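PDB 4ECG: putative iron-regulated protein A from Parabacteroides distasonis ATCC 8503, which is of unknown function but binds calcium ions and belongs to the imelysin-like family of putative metalloendopeptidases. Local coordinates for residues F39-A44 against A211-D216; K49-K54 against Q189-G194; F94-A99 against M232-N237; N193-G198 against S206-A211; S202-S207 against S218-G223. All coordinates share one frame; numbering follows the deposited sequence.

Contact 1. Residues F39-A44 against A211-D216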
# COMPACT_ATOMS: atom_id res chain seq x y z
N PHE A 39 -11.34 12.82 6.33
CA PHE A 39 -10.50 11.67 6.00
C PHE A 39 -11.31 10.61 5.21
O PHE A 39 -10.89 10.19 4.15
CB PHE A 39 -9.84 11.03 7.24
CG PHE A 39 -9.28 9.67 6.95
CD1 PHE A 39 -8.10 9.54 6.25
CD2 PHE A 39 -9.99 8.54 7.28
CE1 PHE A 39 -7.60 8.30 5.92
CE2 PHE A 39 -9.50 7.29 6.96
CZ PHE A 39 -8.31 7.18 6.26
N VAL A 40 -12.47 10.21 5.76
CA VAL A 40 -13.31 9.17 5.17
C VAL A 40 -13.83 9.59 3.80
O VAL A 40 -13.82 8.77 2.89
CB VAL A 40 -14.50 8.76 6.07
CG1 VAL A 40 -15.45 7.81 5.33
CG2 VAL A 40 -14.00 8.14 7.37
N ASP A 41 -14.25 10.85 3.63
CA ASP A 41 -14.94 11.29 2.39
C ASP A 41 -13.98 11.82 1.32
O ASP A 41 -14.27 11.73 0.13
CB ASP A 41 -16.00 12.36 2.70
CG ASP A 41 -17.21 11.82 3.52
OD1 ASP A 41 -17.55 10.61 3.42
OD2 ASP A 41 -17.84 12.63 4.25
N GLU A 42 -12.83 12.35 1.73
CA GLU A 42 -11.88 12.94 0.79
C GLU A 42 -10.55 12.15 0.63
O GLU A 42 -9.79 12.44 -0.31
CB GLU A 42 -11.60 14.39 1.21
CG GLU A 42 -12.85 15.29 1.33
CD GLU A 42 -13.63 15.42 0.01
OE1 GLU A 42 -13.02 15.50 -1.10
OE2 GLU A 42 -14.89 15.47 0.05
N VAL A 43 -10.24 11.20 1.55
CA VAL A 43 -9.04 10.36 1.40
C VAL A 43 -9.40 8.87 1.15
O VAL A 43 -9.18 8.38 0.05
CB VAL A 43 -8.00 10.54 2.53
CG1 VAL A 43 -6.78 9.70 2.20
CG2 VAL A 43 -7.56 11.98 2.63
N ALA A 44 -10.02 8.18 2.11
CA ALA A 44 -10.35 6.75 1.99
C ALA A 44 -11.26 6.42 0.81
O ALA A 44 -10.83 5.80 -0.15
CB ALA A 44 -10.98 6.21 3.31
N ALA A 211 -19.35 3.75 10.35
CA ALA A 211 -18.91 3.46 11.72
C ALA A 211 -17.78 4.41 12.08
O ALA A 211 -17.75 4.94 13.21
CB ALA A 211 -18.45 2.03 11.84
N MSE A 212 -16.86 4.67 11.13
CA MSE A 212 -15.83 5.67 11.44
C MSE A 212 -16.40 7.09 11.62
O MSE A 212 -15.98 7.79 12.56
CB MSE A 212 -14.65 5.66 10.48
CG MSE A 212 -13.33 5.17 11.14
SE MSE A 212 -11.93 5.60 10.01
CE MSE A 212 -10.90 6.55 11.28
N LYS A 213 -17.34 7.53 10.76
CA LYS A 213 -17.89 8.89 10.92
C LYS A 213 -18.68 9.01 12.24
O LYS A 213 -18.54 10.00 12.93
CB LYS A 213 -18.67 9.36 9.67
CG LYS A 213 -17.71 9.67 8.49
CD LYS A 213 -18.31 10.37 7.28
CE LYS A 213 -19.26 9.48 6.50
NZ LYS A 213 -19.13 9.70 5.05
N LYS A 214 -19.44 7.99 12.62
CA LYS A 214 -20.24 8.05 13.86
C LYS A 214 -19.40 7.91 15.15
O LYS A 214 -19.74 8.48 16.16
CB LYS A 214 -21.35 6.99 13.83
CG LYS A 214 -22.57 7.40 13.00
CD LYS A 214 -23.28 6.22 12.34
CE LYS A 214 -23.83 5.24 13.35
NZ LYS A 214 -24.85 4.36 12.71
N HIS A 215 -18.33 7.11 15.08
CA HIS A 215 -17.43 6.80 16.20
C HIS A 215 -18.11 6.73 17.55
O HIS A 215 -17.70 7.37 18.52
CB HIS A 215 -16.25 7.77 16.22
CG HIS A 215 -16.63 9.23 16.17
ND1 HIS A 215 -17.28 9.84 17.18
CD2 HIS A 215 -16.42 10.21 15.18
CE1 HIS A 215 -17.48 11.14 16.87
NE2 HIS A 215 -16.95 11.35 15.63
N ASP A 216 -19.20 5.98 17.61
CA ASP A 216 -20.00 5.95 18.82
C ASP A 216 -20.02 4.53 19.46
O ASP A 216 -20.79 4.30 20.36
CB ASP A 216 -21.42 6.47 18.51
CG ASP A 216 -22.20 5.55 17.55
OD1 ASP A 216 -21.71 4.46 17.24
OD2 ASP A 216 -23.32 5.91 17.12
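Val-40 lays its branched side chain across the aliphatic parts of Met-212 and Lys-213, meeting each at a slant. Its CG2 rests 4.0 Å from Met-212 CB, while Val-40 CB lies 4.1 Å from Lys-213 CG, so one beta-branched residue serves two consecutive side chains of 211-216. With CG1 anti to the backbone N (chi1 173°), CG2 is left beside that nitrogen and turned onto Met-212. The residue before, Phe-39, brings its CE2 to 4.3 Å from the SE atom of Met-212, a selenomethionine in this crystal; the selenium stands 74° off the ring normal, a slanting Met-aromatic contact. The pairing joins the long helix 29-68 to the short helix 208-214 within the mainly helical imelysin-like fold. Helix 29-68 widens here into a pi-type turn over 40-44, where the carbonyl O of Phe-39 accepts from both Val-43 N and Ala-44 N. On the more open flank Lys-213 bends at its last two torsions and crosses Asp-41 at about a right angle, forming a salt bridge; the modelled distance of 2.4 Å from Lys-213 NZ to Asp-41 OD1 is shorter than expected, so its exact geometry is doubtful. A leucine in place of Lys-213 would probably leave the Asp-41 carboxylate without its charged mate across the contact. Phe-39 also meets the ring of Phe-94 edge-to-face, and Met-212 continues onto Ala-228 and Met-232 of helix 225-233. His-215 also ties the end of helix 208-214 to Ser-33 of helix 29-68.

Contact 2. Residues K49-K54 against Q189-G194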
# COMPACT_ATOMS: atom_id res chain seq x y z
N LYS A 49 -12.39 4.17 -4.51
CA LYS A 49 -13.22 4.31 -5.71
C LYS A 49 -12.34 4.38 -6.96
O LYS A 49 -12.67 3.82 -7.99
CB LYS A 49 -14.12 5.56 -5.58
CG LYS A 49 -14.82 6.10 -6.83
CD LYS A 49 -16.07 5.32 -7.24
CE LYS A 49 -16.91 6.06 -8.31
NZ LYS A 49 -17.55 7.34 -7.83
N ASP A 50 -11.24 5.08 -6.87
CA ASP A 50 -10.31 5.24 -7.99
C ASP A 50 -9.70 3.86 -8.22
O ASP A 50 -9.52 3.45 -9.36
CB ASP A 50 -9.22 6.27 -7.64
CG ASP A 50 -8.14 6.48 -8.75
OD1 ASP A 50 -8.48 6.56 -9.96
OD2 ASP A 50 -6.93 6.61 -8.37
N MSE A 51 -9.37 3.16 -7.14
CA MSE A 51 -8.90 1.78 -7.26
C MSE A 51 -9.95 0.88 -8.00
O MSE A 51 -9.57 0.14 -8.91
CB MSE A 51 -8.56 1.19 -5.91
CG MSE A 51 -7.65 -0.07 -6.01
SE MSE A 51 -7.33 -0.81 -4.28
CE MSE A 51 -6.60 -2.50 -4.99
N LEU A 52 -11.24 0.95 -7.65
CA LEU A 52 -12.21 0.06 -8.28
C LEU A 52 -12.26 0.40 -9.77
O LEU A 52 -12.23 -0.52 -10.60
CB LEU A 52 -13.60 0.10 -7.63
CG LEU A 52 -14.71 -0.77 -8.25
CD1 LEU A 52 -14.31 -2.24 -8.33
CD2 LEU A 52 -16.04 -0.59 -7.53
N THR A 53 -12.28 1.69 -10.11
CA THR A 53 -12.37 2.12 -11.50
C THR A 53 -11.14 1.57 -12.23
O THR A 53 -11.28 0.94 -13.27
CB THR A 53 -12.50 3.66 -11.66
OG1 THR A 53 -13.71 4.13 -11.03
CG2 THR A 53 -12.51 4.06 -13.13
N LYS A 54 -9.95 1.74 -11.67
CA LYS A 54 -8.73 1.33 -12.35
C LYS A 54 -8.61 -0.20 -12.40
O LYS A 54 -8.02 -0.73 -13.35
CB LYS A 54 -7.47 1.94 -11.71
CG LYS A 54 -7.43 3.45 -11.49
CD LYS A 54 -6.83 4.19 -12.64
CE LYS A 54 -6.88 5.72 -12.48
NZ LYS A 54 -5.84 6.17 -11.53
N GLN A 189 -13.64 -4.75 -5.30
CA GLN A 189 -15.06 -4.52 -5.06
C GLN A 189 -15.37 -4.69 -3.59
O GLN A 189 -16.07 -3.86 -3.04
CB GLN A 189 -15.96 -5.46 -5.90
CG GLN A 189 -15.99 -5.06 -7.37
CD GLN A 189 -16.46 -6.17 -8.31
OE1 GLN A 189 -16.65 -7.32 -7.88
NE2 GLN A 189 -16.66 -5.82 -9.60
N ASP A 190 -14.87 -5.75 -2.95
CA ASP A 190 -15.22 -5.99 -1.56
C ASP A 190 -14.67 -4.85 -0.68
O ASP A 190 -15.35 -4.38 0.21
CB ASP A 190 -14.80 -7.39 -1.07
CG ASP A 190 -15.68 -8.52 -1.68
OD1 ASP A 190 -16.76 -8.21 -2.18
OD2 ASP A 190 -15.28 -9.70 -1.70
N LEU A 191 -13.50 -4.35 -1.01
CA LEU A 191 -12.84 -3.30 -0.25
C LEU A 191 -13.66 -2.01 -0.29
O LEU A 191 -13.90 -1.39 0.74
CB LEU A 191 -11.43 -3.05 -0.85
CG LEU A 191 -10.44 -2.13 -0.15
CD1 LEU A 191 -10.39 -2.44 1.36
CD2 LEU A 191 -9.05 -2.27 -0.81
N TYR A 192 -14.04 -1.60 -1.49
CA TYR A 192 -14.74 -0.33 -1.67
C TYR A 192 -16.14 -0.48 -1.10
O TYR A 192 -16.54 0.36 -0.28
CB TYR A 192 -14.76 0.15 -3.13
CG TYR A 192 -15.68 1.30 -3.40
CD1 TYR A 192 -15.38 2.58 -2.94
CD2 TYR A 192 -16.87 1.13 -4.11
CE1 TYR A 192 -16.23 3.65 -3.18
CE2 TYR A 192 -17.71 2.21 -4.38
CZ TYR A 192 -17.39 3.47 -3.91
OH TYR A 192 -18.22 4.55 -4.14
N ASN A 193 -16.85 -1.55 -1.48
CA ASN A 193 -18.18 -1.83 -0.89
C ASN A 193 -18.15 -1.99 0.60
O ASN A 193 -19.04 -1.55 1.26
CB ASN A 193 -18.87 -3.04 -1.50
CG ASN A 193 -19.21 -2.83 -2.97
OD1 ASN A 193 -19.47 -1.74 -3.40
ND2 ASN A 193 -19.13 -3.89 -3.75
N GLY A 194 -17.14 -2.63 1.14
CA GLY A 194 -17.05 -2.79 2.58
C GLY A 194 -17.04 -1.45 3.32
O GLY A 194 -17.68 -1.31 4.33
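The Tyr-192 ring receives two side chains of 49-54, both at a slant: Lys-49 brings CB to 3.7 Å from Tyr-192 CE1, and Leu-52 brings CD2 to 3.9 Å from Tyr-192 CD2, across the ring from CE1. Lys-49 runs alongside the tyrosine in the same direction, and its CD reaches 3.9 Å from Tyr-192 OH, so the aliphatic chain follows the flank of the ring while its end leads away from the partner helix. The Leu-52 side chain instead crosses that of Tyr-192 at about a right angle. With CG anti to the backbone N (chi1 178°), its two methyls spread over separate partners: CD2 takes the tyrosine, and Leu-52 CD1 presses to 3.4 Å from Gln-189 CG, a tight carbon contact that uses the stem of the glutamine and not its amide. Deeper in, the selenium of selenomethionine Met-51 lies 4.1 Å from Leu-191 CD2, closing the buried side. This is plain apolar packing of two long helices, 29-68 and 171-196, in the helical imelysin-like domain. The two helical segments run nearly antiparallel, at 150°, with axes 9.2 Å apart at their closest. Helix 71-89 covers the inner face, with Trp-88 touching both Met-51 and Leu-191, while Tyr-48 of helix 29-68 and Leu-185 of helix 171-196 extend the same packing along the helix pair.

Contact 3. Residues F94-A99 against M232-N237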
# COMPACT_ATOMS: atom_id res chain seq x y z
N PHE A 94 -3.93 3.47 5.51
CA PHE A 94 -5.18 3.07 6.11
C PHE A 94 -5.63 1.63 5.76
O PHE A 94 -6.67 1.39 5.14
CB PHE A 94 -6.27 4.11 5.81
CG PHE A 94 -6.31 4.59 4.39
CD1 PHE A 94 -5.53 5.63 3.99
CD2 PHE A 94 -7.19 4.04 3.49
CE1 PHE A 94 -5.62 6.13 2.68
CE2 PHE A 94 -7.27 4.51 2.21
CZ PHE A 94 -6.49 5.57 1.80
N LEU A 95 -4.83 0.68 6.21
CA LEU A 95 -5.12 -0.74 6.03
C LEU A 95 -6.05 -1.22 7.12
O LEU A 95 -6.53 -2.37 7.09
CB LEU A 95 -3.84 -1.57 6.06
CG LEU A 95 -3.03 -1.51 4.78
CD1 LEU A 95 -1.64 -2.04 5.12
CD2 LEU A 95 -3.75 -2.31 3.68
N PHE A 96 -6.32 -0.36 8.11
CA PHE A 96 -7.35 -0.69 9.10
C PHE A 96 -8.69 -0.78 8.45
O PHE A 96 -8.87 -0.29 7.35
CB PHE A 96 -7.39 0.29 10.27
CG PHE A 96 -7.45 1.71 9.88
CD1 PHE A 96 -8.64 2.32 9.60
CD2 PHE A 96 -6.28 2.48 9.83
CE1 PHE A 96 -8.71 3.68 9.29
CE2 PHE A 96 -6.32 3.83 9.49
CZ PHE A 96 -7.54 4.44 9.24
N GLY A 97 -9.64 -1.41 9.13
CA GLY A 97 -10.98 -1.52 8.57
C GLY A 97 -11.05 -2.68 7.61
O GLY A 97 -10.61 -3.76 7.93
N VAL A 98 -11.64 -2.49 6.45
CA VAL A 98 -12.03 -3.64 5.65
C VAL A 98 -10.78 -4.41 5.16
O VAL A 98 -10.76 -5.63 5.17
CB VAL A 98 -12.98 -3.23 4.49
CG1 VAL A 98 -13.45 -4.44 3.68
CG2 VAL A 98 -14.20 -2.50 5.01
N ALA A 99 -9.75 -3.69 4.74
CA ALA A 99 -8.53 -4.33 4.24
C ALA A 99 -7.98 -5.36 5.27
O ALA A 99 -7.65 -6.50 4.92
CB ALA A 99 -7.47 -3.29 3.86
N MSE A 232 -6.25 6.38 12.70
CA MSE A 232 -5.65 6.93 11.47
C MSE A 232 -4.14 6.91 11.63
O MSE A 232 -3.45 6.63 10.67
CB MSE A 232 -6.07 8.39 11.19
CG MSE A 232 -7.56 8.63 10.79
SE MSE A 232 -8.07 10.49 10.80
CE MSE A 232 -6.93 11.10 9.38
N LEU A 233 -3.65 7.22 12.84
CA LEU A 233 -2.21 7.43 13.09
C LEU A 233 -1.47 6.15 13.46
O LEU A 233 -0.25 6.14 13.50
CB LEU A 233 -2.00 8.46 14.20
CG LEU A 233 -2.22 9.91 13.74
CD1 LEU A 233 -2.68 10.78 14.90
CD2 LEU A 233 -0.96 10.47 13.10
N ASN A 234 -2.20 5.07 13.69
CA ASN A 234 -1.68 3.91 14.41
C ASN A 234 -0.57 3.15 13.69
O ASN A 234 -0.49 3.17 12.46
CB ASN A 234 -2.81 2.92 14.83
CG ASN A 234 -3.10 1.85 13.79
OD1 ASN A 234 -2.47 0.77 13.77
ND2 ASN A 234 -4.10 2.12 12.94
N GLY A 235 0.19 2.40 14.51
CA GLY A 235 1.42 1.73 14.11
C GLY A 235 1.28 0.31 13.63
O GLY A 235 2.28 -0.30 13.16
N ASN A 236 0.09 -0.28 13.80
CA ASN A 236 -0.17 -1.64 13.26
C ASN A 236 -0.52 -1.57 11.79
O ASN A 236 0.12 -2.22 10.95
CB ASN A 236 -1.34 -2.32 13.99
CG ASN A 236 -1.01 -2.69 15.42
OD1 ASN A 236 0.04 -2.27 15.93
ND2 ASN A 236 -1.90 -3.49 16.07
N ASN A 237 -1.52 -0.72 11.49
CA ASN A 237 -2.07 -0.62 10.13
C ASN A 237 -2.53 0.80 9.70
O ASN A 237 -3.24 0.98 8.69
CB ASN A 237 -3.22 -1.61 10.05
CG ASN A 237 -4.28 -1.34 11.09
OD1 ASN A 237 -4.47 -0.21 11.53
ND2 ASN A 237 -4.96 -2.39 11.51
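Phe-96 leans its ring across the loop that follows helix 225-233, a loop shaped by an Asx turn at Asn-234. Phe-96 CB lies 3.2 Å from Asn-237 OD1, and CG stays near the same oxygen. Chi1 of 50° sets CG between the backbone N and the carbonyl carbon, which carries the ring away toward the helix end: Phe-96 CD2 comes 3.6 Å from Asn-237 O, then CE2 of the same ring reaches 3.7 Å from Met-232 CA, and CZ lies beside the same carbon. Ring and Asn-237 amide planes stand 54° apart. The backbones join where Leu-95 N donates to Asn-237 O at 3.0 Å, with a weak second bond from Phe-96 N to that oxygen. Helices 29-68, 171-196 and 208-214 complete the surroundings of Phe-96 through Phe-39, Trp-195 and Tyr-208, and Leu-95 lies close to calcium ligand Glu-92. Asn-234 fixes the shape of the turn: its OD1 accepts from Asn-236 N and Asn-237 N on the same face of its plane. Its ND2 bonds back to Leu-231 O and also donates to Asn-237 OD1 at 2.7 Å, with that oxygen in the amide plane of Asn-234.

Contact 4. Residues N193-G198 against S206-A211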
# COMPACT_ATOMS: atom_id res chain seq x y z
N ASN A 193 -16.85 -1.55 -1.48
CA ASN A 193 -18.18 -1.83 -0.89
C ASN A 193 -18.15 -1.99 0.60
O ASN A 193 -19.04 -1.55 1.26
CB ASN A 193 -18.87 -3.04 -1.50
CG ASN A 193 -19.21 -2.83 -2.97
OD1 ASN A 193 -19.47 -1.74 -3.40
ND2 ASN A 193 -19.13 -3.89 -3.75
N GLY A 194 -17.14 -2.63 1.14
CA GLY A 194 -17.05 -2.79 2.58
C GLY A 194 -17.04 -1.45 3.32
O GLY A 194 -17.68 -1.31 4.33
N TRP A 195 -16.31 -0.48 2.79
CA TRP A 195 -16.31 0.86 3.35
C TRP A 195 -17.62 1.57 3.06
O TRP A 195 -18.18 2.19 3.97
CB TRP A 195 -15.15 1.68 2.79
CG TRP A 195 -13.87 1.45 3.52
CD1 TRP A 195 -13.02 0.36 3.43
CD2 TRP A 195 -13.27 2.32 4.50
NE1 TRP A 195 -11.97 0.48 4.30
CE2 TRP A 195 -12.05 1.64 4.95
CE3 TRP A 195 -13.58 3.51 5.03
CZ2 TRP A 195 -11.21 2.20 5.86
CZ3 TRP A 195 -12.73 4.07 5.94
CH2 TRP A 195 -11.55 3.45 6.33
N LEU A 196 -18.11 1.49 1.82
CA LEU A 196 -19.22 2.30 1.36
C LEU A 196 -20.54 1.88 1.97
O LEU A 196 -21.31 2.75 2.39
CB LEU A 196 -19.35 2.34 -0.15
CG LEU A 196 -20.46 3.30 -0.67
CD1 LEU A 196 -20.22 4.73 -0.15
CD2 LEU A 196 -20.61 3.28 -2.20
N LYS A 197 -20.79 0.57 1.99
CA LYS A 197 -22.08 0.04 2.45
C LYS A 197 -22.02 -1.23 3.29
O LYS A 197 -23.06 -1.70 3.76
CB LYS A 197 -23.05 -0.12 1.27
CG LYS A 197 -22.69 -1.17 0.22
CD LYS A 197 -23.77 -1.18 -0.91
CE LYS A 197 -23.97 -2.54 -1.60
NZ LYS A 197 -23.06 -2.71 -2.77
N GLY A 198 -20.83 -1.76 3.53
CA GLY A 198 -20.70 -3.08 4.15
C GLY A 198 -20.91 -4.26 3.18
O GLY A 198 -21.41 -4.09 2.06
N SER A 206 -21.54 -3.95 8.30
CA SER A 206 -22.11 -2.63 7.95
C SER A 206 -21.01 -1.69 7.39
O SER A 206 -19.84 -2.02 7.33
CB SER A 206 -22.82 -2.03 9.16
OG SER A 206 -21.90 -1.81 10.23
N SER A 207 -21.40 -0.51 6.97
CA SER A 207 -20.46 0.41 6.36
C SER A 207 -19.33 0.81 7.31
O SER A 207 -19.58 1.21 8.42
CB SER A 207 -21.22 1.66 5.90
OG SER A 207 -20.31 2.67 5.51
N TYR A 208 -18.09 0.70 6.86
CA TYR A 208 -16.97 1.04 7.73
C TYR A 208 -16.86 2.52 7.76
O TYR A 208 -16.50 3.06 8.78
CB TYR A 208 -15.63 0.40 7.30
CG TYR A 208 -14.58 0.44 8.41
CD1 TYR A 208 -14.57 -0.50 9.41
CD2 TYR A 208 -13.63 1.48 8.45
CE1 TYR A 208 -13.62 -0.43 10.43
CE2 TYR A 208 -12.67 1.56 9.46
CZ TYR A 208 -12.67 0.60 10.46
OH TYR A 208 -11.72 0.68 11.50
N ALA A 209 -17.18 3.18 6.63
CA ALA A 209 -17.10 4.63 6.55
C ALA A 209 -18.05 5.24 7.58
O ALA A 209 -17.70 6.23 8.25
CB ALA A 209 -17.44 5.16 5.15
N GLU A 210 -19.24 4.68 7.69
CA GLU A 210 -20.23 5.21 8.60
C GLU A 210 -19.82 4.95 10.04
O GLU A 210 -19.91 5.85 10.88
CB GLU A 210 -21.62 4.63 8.30
CG GLU A 210 -22.27 5.16 7.01
CD GLU A 210 -22.43 6.70 6.95
OE1 GLU A 210 -22.86 7.34 7.98
OE2 GLU A 210 -22.13 7.27 5.86
N ALA A 211 -19.35 3.75 10.35
CA ALA A 211 -18.91 3.46 11.72
C ALA A 211 -17.78 4.41 12.08
O ALA A 211 -17.75 4.94 13.21
CB ALA A 211 -18.45 2.03 11.84
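The carbonyl O of Trp-195 is held by two donors: Ser-207 OG at 2.7 Å, tilted from the carbonyl plane, and Ala-209 N at 3.0 Å, in that plane on a lone pair. One residue earlier Tyr-208 N donates to Gly-194 O at 3.3 Å, also in plane, so the last turn of helix 171-196 hands its carbonyls to the first turn of helix 208-214. Above these bonds the tyrosine meets the indole edge-to-face: Tyr-208 CD2 lies 3.6 Å from Trp-195 CH2, over one face of the tryptophan, with ring planes at 62°. The tyrosine CG is anti to its own nitrogen (chi1 -164°), setting the ring side by side with the indole. Replacing Trp-195 by a smaller alanine is likely to leave the Tyr-208 edge without a face to rest on and open a gap toward Ala-44 and Leu-45 of helix 29-68, which the indole also touches. Gly-198 passes close to Ser-206, and a side chain there would collide with its carbonyl carbon. Ser-207 OG also accepts from Glu-210 N at 3.2 Å, the classic N-cap bond, here in a helix-loop-helix connection whose cap residue ties back to the preceding helix.

Contact 5. Residues S202-S207 against S218-G223. With CA (calcium ion), chain C.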
# COMPACT_ATOMS: atom_id res chain seq x y z
N SER A 202 -20.08 -11.72 8.53
CA SER A 202 -19.74 -11.71 9.93
C SER A 202 -18.63 -10.69 10.27
O SER A 202 -18.73 -9.98 11.25
CB SER A 202 -19.31 -13.11 10.32
OG SER A 202 -19.25 -13.20 11.72
N ASP A 203 -17.58 -10.65 9.45
CA ASP A 203 -16.43 -9.75 9.64
C ASP A 203 -16.67 -8.24 9.25
O ASP A 203 -16.05 -7.33 9.79
CB ASP A 203 -15.25 -10.21 8.77
CG ASP A 203 -14.75 -11.61 9.09
OD1 ASP A 203 -14.93 -12.14 10.21
OD2 ASP A 203 -14.09 -12.14 8.18
N VAL A 204 -17.52 -8.01 8.26
CA VAL A 204 -17.81 -6.67 7.76
C VAL A 204 -19.30 -6.54 7.52
O VAL A 204 -19.77 -6.61 6.38
CB VAL A 204 -17.07 -6.38 6.43
CG1 VAL A 204 -17.42 -4.97 5.96
CG2 VAL A 204 -15.56 -6.59 6.60
N PRO A 205 -20.07 -6.38 8.61
CA PRO A 205 -21.51 -6.36 8.46
C PRO A 205 -22.05 -5.09 7.86
O PRO A 205 -22.92 -5.15 7.05
CB PRO A 205 -22.03 -6.53 9.91
CG PRO A 205 -20.88 -6.14 10.80
CD PRO A 205 -19.64 -6.49 10.02
N SER A 206 -21.54 -3.95 8.30
CA SER A 206 -22.11 -2.63 7.95
C SER A 206 -21.01 -1.69 7.39
O SER A 206 -19.84 -2.02 7.33
CB SER A 206 -22.82 -2.03 9.16
OG SER A 206 -21.90 -1.81 10.23
N SER A 207 -21.40 -0.51 6.97
CA SER A 207 -20.46 0.41 6.36
C SER A 207 -19.33 0.81 7.31
O SER A 207 -19.58 1.21 8.42
CB SER A 207 -21.22 1.66 5.90
OG SER A 207 -20.31 2.67 5.51
N SER A 218 -20.93 1.74 17.95
CA SER A 218 -21.99 0.88 17.43
C SER A 218 -21.43 -0.24 16.55
O SER A 218 -22.06 -1.31 16.47
CB SER A 218 -23.04 1.69 16.65
OG SER A 218 -22.47 2.40 15.55
N ALA A 219 -20.29 -0.01 15.89
CA ALA A 219 -19.64 -1.05 15.05
C ALA A 219 -18.10 -0.93 15.02
O ALA A 219 -17.52 0.19 15.10
CB ALA A 219 -20.21 -1.03 13.62
N TYR A 220 -17.46 -2.10 14.93
CA TYR A 220 -16.00 -2.21 14.75
C TYR A 220 -15.14 -1.62 15.92
O TYR A 220 -13.95 -1.37 15.75
CB TYR A 220 -15.60 -1.58 13.40
CG TYR A 220 -16.38 -2.11 12.20
CD1 TYR A 220 -16.11 -3.35 11.66
CD2 TYR A 220 -17.38 -1.37 11.61
CE1 TYR A 220 -16.82 -3.85 10.57
CE2 TYR A 220 -18.09 -1.84 10.51
CZ TYR A 220 -17.80 -3.10 9.99
OH TYR A 220 -18.48 -3.60 8.89
N SER A 221 -15.73 -1.42 17.09
CA SER A 221 -14.96 -0.98 18.27
C SER A 221 -14.33 0.40 18.09
O SER A 221 -13.28 0.69 18.66
CB SER A 221 -13.86 -2.02 18.64
OG SER A 221 -14.44 -3.24 19.02
N ILE A 222 -14.96 1.25 17.28
CA ILE A 222 -14.53 2.65 17.20
C ILE A 222 -15.44 3.37 18.17
O ILE A 222 -16.59 3.63 17.84
CB ILE A 222 -14.66 3.24 15.79
CG1 ILE A 222 -14.01 2.29 14.78
CG2 ILE A 222 -14.07 4.66 15.82
CD1 ILE A 222 -14.12 2.71 13.33
N GLY A 223 -14.92 3.66 19.36
CA GLY A 223 -15.77 3.94 20.55
C GLY A 223 -16.02 5.42 20.79
O GLY A 223 -16.99 5.80 21.46
CA CA C . -11.42 0.91 20.07
O HOH W 1 -13.39 -0.16 21.39
O HOH W 2 -10.61 0.44 22.21
O HOH W 3 -10.52 -1.29 19.56
O HOH W 4 -9.33 1.96 20.30
O HOH W 5 -10.63 1.62 17.63
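Residues Ala-219 to Ile-222 form a type I' beta turn, with Tyr-220 and Ser-221 both at positive phi, facing the irregular loop 202-207. Tyr-220 CG is anti to the carbonyl carbon (chi1 -52°), which sends the ring toward that loop, where Tyr-220 OH donates to Ser-206 O at 2.6 Å, tilted from the carbonyl plane. Around the same hydroxyl gather Val-204 CG1, 3.4 Å from Tyr-220 OH, and Pro-205 CD, 3.3 Å from it, the Pro-205 and Tyr-220 side chains coming from opposite directions. At the ring edge, in its plane, Asp-203 O lies 3.6 Å from Tyr-220 CE1. The phenol end thus sits in a bend of backbone and aliphatic groups, held by the hydrogen bond to Ser-206 O. Ser-206 OG meets Ala-219 CB at 3.9 Å. The next residue of the turn serves the metal: Ser-221 O binds a calcium ion at 2.4 Å, together with five waters and Gln-227 OE1, and Gly-223 N bonds to that same glutamine oxygen. The two loops bracket helix 208-214 at its start and end, and Tyr-220 lies on Ala-211 and the Tyr-208 ring of this helix, while Gln-227 links the turn to helix 225-233.

In the fold
Along the chain, helix 29-68 comes first and carries one side of contacts 1 and 2, whose centres lie about 16 Å apart; loop 94-99 of contact 3 follows. Helix 171-196 then serves contacts 2 and 4, helix 208-214 serves contacts 4 and 1, and the loop 218-223 of contact 5 leads into helix 225-233 and contact 3. Contacts 4 and 5, about 8 Å apart between centres, share Ser-206 and Ser-207, whereas contacts 2 and 5 are about 19 Å apart between centres. Contacts 1 and 3 meet through Phe-39 and Phe-94. The long-range contacts 1 to 3 thus bring the 171-237 region onto the N-terminal part; contact 5 holds Ser-221 of one calcium site, and contact 4 packs next to it.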